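PDB 5LN8: fimbrial protein MyfA from Yersinia enterocolitica, which is the major subunit of Myf fimbriae, a probable virulence factor of pathogenic Yersinia, and binds galactose. Local coordinates for residues N38-G43 and R103-V108; E97-G102 and D122-K127. All coordinates share one frame; numbering follows the deposited sequence.

Contact 1: N38-G43 and R103-V108; sequences NVRPTG and RVEEYV. With GAL (beta-D-galactopyranose), chain C.
R103 pairs with R40 through two backbone hydrogen bonds, the shorter running from R103 N to R40 O at 2.7 Å, while the CG2 methyl of T42 packs against R103 N and the NH1 end of its guanidinium. The two arginines lie side by side, R40 NE 4.3 Å from R103 NH2. V104 faces V39 in a non-hydrogen-bonded pair on the hydrophobic side, where both touch M28 of strand 21-29; its CA-H points at N38 O. The E105 carboxylate forms salt bridges with both arginines, one oxygen to each, and probably offsets their like charges. A bend at chi3 (70°) turns the R103 guanidinium so that NE and NH2 both reach E105 OE2, from one face of the carboxylate. OE1 accepts two donors from the other strand: N38 ND2, 3.0 Å away, arrives nearly along the C-O axis, and R40 NE, also 3.0 Å from E105 OE1, comes from above the carboxylate plane. A water joins R40 NH2 to the same OE1. The carboxylate thus probably stays ionised, and it fixes the N38 amide with ND2 inward and OD1 toward the sugar. Y107 brings its ring beside N38, CE2 3.5 Å from N38 OD1; its OH is bonded to D75. GAL O3 donates a very short hydrogen bond to N38 OD1 (2.5 Å). GAL O4 lies over one face of the Y107 ring, and GAL C4 is 3.6 Å from Y107 CZ. N38 and Y107, one from each strand, thus contribute to the galactose pocket, with E105 behind N38 as second shell; aromatic ring and directed polar bonds combine, as is common in carbohydrate-binding sites.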
# COMPACT_ATOMS: atom_id res chain seq x y z
N ASN A 38 2.78 10.09 -4.07
CA ASN A 38 1.42 9.64 -3.81
C ASN A 38 1.38 8.12 -3.99
O ASN A 38 2.13 7.56 -4.79
CB ASN A 38 0.40 10.27 -4.78
CG ASN A 38 0.22 11.77 -4.58
OD1 ASN A 38 0.18 12.28 -3.46
ND2 ASN A 38 0.09 12.48 -5.70
N VAL A 39 0.51 7.46 -3.24
CA VAL A 39 0.16 6.08 -3.51
C VAL A 39 -1.36 6.03 -3.61
O VAL A 39 -2.05 6.08 -2.58
CB VAL A 39 0.65 5.13 -2.41
CG1 VAL A 39 0.32 3.70 -2.80
CG2 VAL A 39 2.15 5.29 -2.18
N ARG A 40 -1.87 5.95 -4.84
CA ARG A 40 -3.31 6.02 -5.09
C ARG A 40 -3.88 4.63 -5.36
O ARG A 40 -3.49 3.98 -6.32
CB ARG A 40 -3.60 6.94 -6.28
CG ARG A 40 -3.16 8.40 -6.10
CD ARG A 40 -3.71 9.29 -7.21
NE ARG A 40 -3.38 10.71 -7.05
CZ ARG A 40 -4.06 11.56 -6.28
NH1 ARG A 40 -5.10 11.14 -5.57
NH2 ARG A 40 -3.70 12.84 -6.21
N PRO A 41 -4.79 4.16 -4.50
CA PRO A 41 -5.42 2.87 -4.77
C PRO A 41 -6.22 2.96 -6.06
O PRO A 41 -6.78 4.01 -6.37
CB PRO A 41 -6.37 2.69 -3.58
CG PRO A 41 -5.80 3.55 -2.49
CD PRO A 41 -5.20 4.73 -3.21
N THR A 42 -6.24 1.87 -6.82
CA THR A 42 -6.94 1.84 -8.09
C THR A 42 -7.90 0.66 -8.14
O THR A 42 -7.73 -0.31 -7.41
CB THR A 42 -5.96 1.70 -9.25
OG1 THR A 42 -5.24 0.47 -9.10
CG2 THR A 42 -4.99 2.85 -9.27
N GLY A 43 -8.88 0.74 -9.03
CA GLY A 43 -9.78 -0.38 -9.24
C GLY A 43 -10.49 -0.82 -7.97
O GLY A 43 -10.98 0.01 -7.22
N ARG A 103 -1.55 3.04 -7.97
CA ARG A 103 -0.64 3.81 -8.80
C ARG A 103 0.26 4.71 -7.94
O ARG A 103 -0.22 5.55 -7.19
CB ARG A 103 -1.42 4.66 -9.81
CG ARG A 103 -0.52 5.40 -10.78
CD ARG A 103 -1.29 6.13 -11.86
NE ARG A 103 -2.03 7.27 -11.35
CZ ARG A 103 -3.32 7.24 -11.05
NH1 ARG A 103 -4.01 6.13 -11.22
NH2 ARG A 103 -3.92 8.33 -10.58
N VAL A 104 1.58 4.50 -8.03
CA VAL A 104 2.56 5.35 -7.35
C VAL A 104 2.86 6.58 -8.18
O VAL A 104 3.04 6.47 -9.39
CB VAL A 104 3.88 4.59 -7.13
CG1 VAL A 104 4.98 5.53 -6.68
CG2 VAL A 104 3.68 3.45 -6.13
N GLU A 105 2.91 7.76 -7.56
CA GLU A 105 3.20 8.99 -8.28
C GLU A 105 4.29 9.80 -7.58
O GLU A 105 4.31 9.90 -6.36
CB GLU A 105 1.94 9.86 -8.40
CG GLU A 105 0.78 9.23 -9.16
CD GLU A 105 -0.49 10.07 -9.09
OE1 GLU A 105 -0.64 10.89 -8.16
OE2 GLU A 105 -1.36 9.91 -9.97
N GLU A 106 5.19 10.37 -8.38
CA GLU A 106 6.24 11.24 -7.88
C GLU A 106 5.90 12.66 -8.30
O GLU A 106 5.64 12.90 -9.47
CB GLU A 106 7.58 10.84 -8.49
CG GLU A 106 8.80 11.54 -7.89
CD GLU A 106 10.08 11.25 -8.66
OE1 GLU A 106 10.00 10.59 -9.72
OE2 GLU A 106 11.16 11.67 -8.21
N TYR A 107 5.90 13.59 -7.35
CA TYR A 107 5.55 14.96 -7.67
C TYR A 107 6.62 15.98 -7.26
O TYR A 107 7.46 15.69 -6.40
CB TYR A 107 4.19 15.33 -7.08
CG TYR A 107 4.07 15.20 -5.58
CD1 TYR A 107 4.60 16.16 -4.73
CD2 TYR A 107 3.38 14.13 -5.02
CE1 TYR A 107 4.47 16.05 -3.35
CE2 TYR A 107 3.26 14.01 -3.65
CZ TYR A 107 3.80 14.97 -2.82
OH TYR A 107 3.66 14.85 -1.45
N VAL A 108 6.58 17.15 -7.89
CA VAL A 108 7.48 18.25 -7.58
C VAL A 108 6.70 19.52 -7.28
O VAL A 108 5.59 19.70 -7.76
CB VAL A 108 8.49 18.52 -8.72
CG1 VAL A 108 9.34 17.30 -8.97
CG2 VAL A 108 7.78 18.94 -10.01
C1 GAL C . -0.95 17.00 0.03
C2 GAL C . -1.60 16.00 -0.97
C3 GAL C . -0.51 15.20 -1.69
C4 GAL C . 0.47 16.16 -2.40
C5 GAL C . 0.97 17.23 -1.42
C6 GAL C . 1.77 18.36 -2.07
O1 GAL C . -1.90 17.77 0.66
O2 GAL C . -2.53 15.08 -0.35
O3 GAL C . -1.03 14.30 -2.66
O4 GAL C . -0.15 16.78 -3.53
O5 GAL C . -0.10 17.88 -0.69
O6 GAL C . 2.35 19.24 -1.14
O HOH W 1 -1.70 13.61 -8.52

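Contact 2: E97-G102 and D122-K127; sequences EYQFTG and DISATK
A single water is gripped by three side chains of the polar face: Q99 NE2 donates to it at 2.9 Å, and S124 OG and T126 OG1 each lie at the same 2.9 Å from it. Q99 reaches this point because its CG stands anti to the backbone N (chi1 -180°) and the chain runs on extended, passing obliquely over T126 with CB 3.9 Å from T126 OG1. E97 CB touches T126 CG2, the two side chains crossing at about a right angle. Six backbone hydrogen bonds join the antiparallel strands at the pairs Y98-K127, F100-A125 and G102-I123; F100 N meets A125 O nearly head-on, with a C=O...N angle of 174°. CA-H...O contacts fill the intervals, such as S124 CA to F100 O at 3.2 Å. On the other face I123 CD1 approaches the edge of the F100 ring, 4.3 Å from CE2, and CG1 of I123 lies against the backbone of G102. F24 of strand 21-29 covers F100, A125 and K127 there. The chemistry therefore divides by face: hydroxyls and an amide bridged by water on one side, mostly hydrophobic groups on the other, with the buried K127 amine satisfied by the carbonyls of T8 and N10.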
# COMPACT_ATOMS: atom_id res chain seq x y z
N GLU A 97 -7.12 -14.85 -1.11
CA GLU A 97 -5.99 -14.17 -1.70
C GLU A 97 -6.38 -12.73 -1.99
O GLU A 97 -7.20 -12.46 -2.86
CB GLU A 97 -5.58 -14.87 -3.00
CG GLU A 97 -5.43 -16.38 -2.87
CD GLU A 97 -4.29 -16.79 -1.96
OE1 GLU A 97 -3.37 -15.97 -1.75
OE2 GLU A 97 -4.30 -17.93 -1.46
N TYR A 98 -5.79 -11.80 -1.25
CA TYR A 98 -6.22 -10.41 -1.28
C TYR A 98 -5.30 -9.58 -2.17
O TYR A 98 -4.09 -9.50 -1.93
CB TYR A 98 -6.24 -9.83 0.13
CG TYR A 98 -7.34 -10.35 1.02
CD1 TYR A 98 -8.53 -9.65 1.15
CD2 TYR A 98 -7.18 -11.52 1.75
CE1 TYR A 98 -9.54 -10.11 1.96
CE2 TYR A 98 -8.19 -11.98 2.57
CZ TYR A 98 -9.37 -11.27 2.67
OH TYR A 98 -10.38 -11.72 3.48
N GLN A 99 -5.88 -8.95 -3.18
CA GLN A 99 -5.10 -8.12 -4.08
C GLN A 99 -5.21 -6.64 -3.75
O GLN A 99 -6.30 -6.14 -3.49
CB GLN A 99 -5.54 -8.33 -5.51
CG GLN A 99 -4.75 -7.49 -6.48
CD GLN A 99 -4.98 -7.89 -7.90
OE1 GLN A 99 -6.10 -7.83 -8.39
NE2 GLN A 99 -3.92 -8.32 -8.57
N PHE A 100 -4.07 -5.96 -3.75
CA PHE A 100 -4.07 -4.51 -3.78
C PHE A 100 -3.50 -4.03 -5.10
O PHE A 100 -2.41 -4.46 -5.50
CB PHE A 100 -3.29 -3.90 -2.63
CG PHE A 100 -3.26 -2.39 -2.67
CD1 PHE A 100 -4.31 -1.65 -2.14
CD2 PHE A 100 -2.21 -1.72 -3.28
CE1 PHE A 100 -4.30 -0.27 -2.19
CE2 PHE A 100 -2.20 -0.34 -3.33
CZ PHE A 100 -3.25 0.39 -2.79
N THR A 101 -4.23 -3.15 -5.76
CA THR A 101 -3.73 -2.49 -6.95
C THR A 101 -3.70 -1.00 -6.72
O THR A 101 -4.62 -0.43 -6.12
CB THR A 101 -4.59 -2.78 -8.19
OG1 THR A 101 -5.90 -2.25 -8.00
CG2 THR A 101 -4.67 -4.28 -8.44
N GLY A 102 -2.63 -0.37 -7.18
CA GLY A 102 -2.50 1.06 -7.00
C GLY A 102 -1.65 1.72 -8.06
O GLY A 102 -1.11 1.05 -8.94
N ASP A 122 2.10 1.76 -12.04
CA ASP A 122 1.14 0.85 -11.42
C ASP A 122 1.84 -0.07 -10.44
O ASP A 122 2.99 -0.46 -10.66
CB ASP A 122 0.46 -0.03 -12.47
CG ASP A 122 -0.81 0.58 -13.01
OD1 ASP A 122 -1.31 1.57 -12.45
OD2 ASP A 122 -1.31 0.03 -14.02
N ILE A 123 1.15 -0.40 -9.35
CA ILE A 123 1.64 -1.41 -8.43
C ILE A 123 0.53 -2.40 -8.13
O ILE A 123 -0.65 -2.04 -8.10
CB ILE A 123 2.20 -0.81 -7.11
CG1 ILE A 123 1.16 0.08 -6.44
CG2 ILE A 123 3.45 -0.04 -7.37
CD1 ILE A 123 1.60 0.62 -5.09
N SER A 124 0.93 -3.65 -7.91
CA SER A 124 -0.01 -4.73 -7.67
C SER A 124 0.68 -5.84 -6.90
O SER A 124 1.82 -6.20 -7.19
CB SER A 124 -0.54 -5.28 -8.99
OG SER A 124 -1.40 -6.38 -8.79
N ALA A 125 -0.02 -6.39 -5.91
CA ALA A 125 0.48 -7.56 -5.19
C ALA A 125 -0.66 -8.25 -4.49
O ALA A 125 -1.71 -7.65 -4.24
CB ALA A 125 1.58 -7.17 -4.20
N THR A 126 -0.44 -9.52 -4.18
CA THR A 126 -1.48 -10.36 -3.62
C THR A 126 -0.97 -11.01 -2.35
O THR A 126 0.08 -11.64 -2.35
CB THR A 126 -1.88 -11.44 -4.62
OG1 THR A 126 -2.62 -10.84 -5.69
CG2 THR A 126 -2.73 -12.51 -3.95
N LYS A 127 -1.72 -10.84 -1.28
CA LYS A 127 -1.35 -11.38 0.02
C LYS A 127 -2.31 -12.50 0.42
O LYS A 127 -3.53 -12.36 0.32
CB LYS A 127 -1.36 -10.26 1.06
CG LYS A 127 -1.02 -10.70 2.46
CD LYS A 127 0.30 -11.42 2.48
CE LYS A 127 0.79 -11.58 3.90
NZ LYS A 127 2.15 -12.16 3.89
O HOH W 2 -1.30 -9.06 -7.63

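In the fold
Strand 97-107 is common to both contacts: it lies between strands 36-51 and 117-128, and the contacts sample these two neighbours at different points along it, contact 2 on one edge and contact 1 on the other. The centres lie 14 Å apart in one antiparallel sheet, and the segments alternate along the chain, 38-43, 97-102, 103-108, 122-127. The contacts meet where T42 N lies 2.9 Å from T101 O, a probable hydrogen bond, and where V104 CG2 packs on I123 CD1 at 3.7 Å. Contact 2 belongs to the hairpin of strands 97-107 and 117-128, whereas contact 1 ties in strand 36-51. One continuous strand thus links the galactose pocket to the body of the Ig-like beta sandwich of this self-complemented subunit.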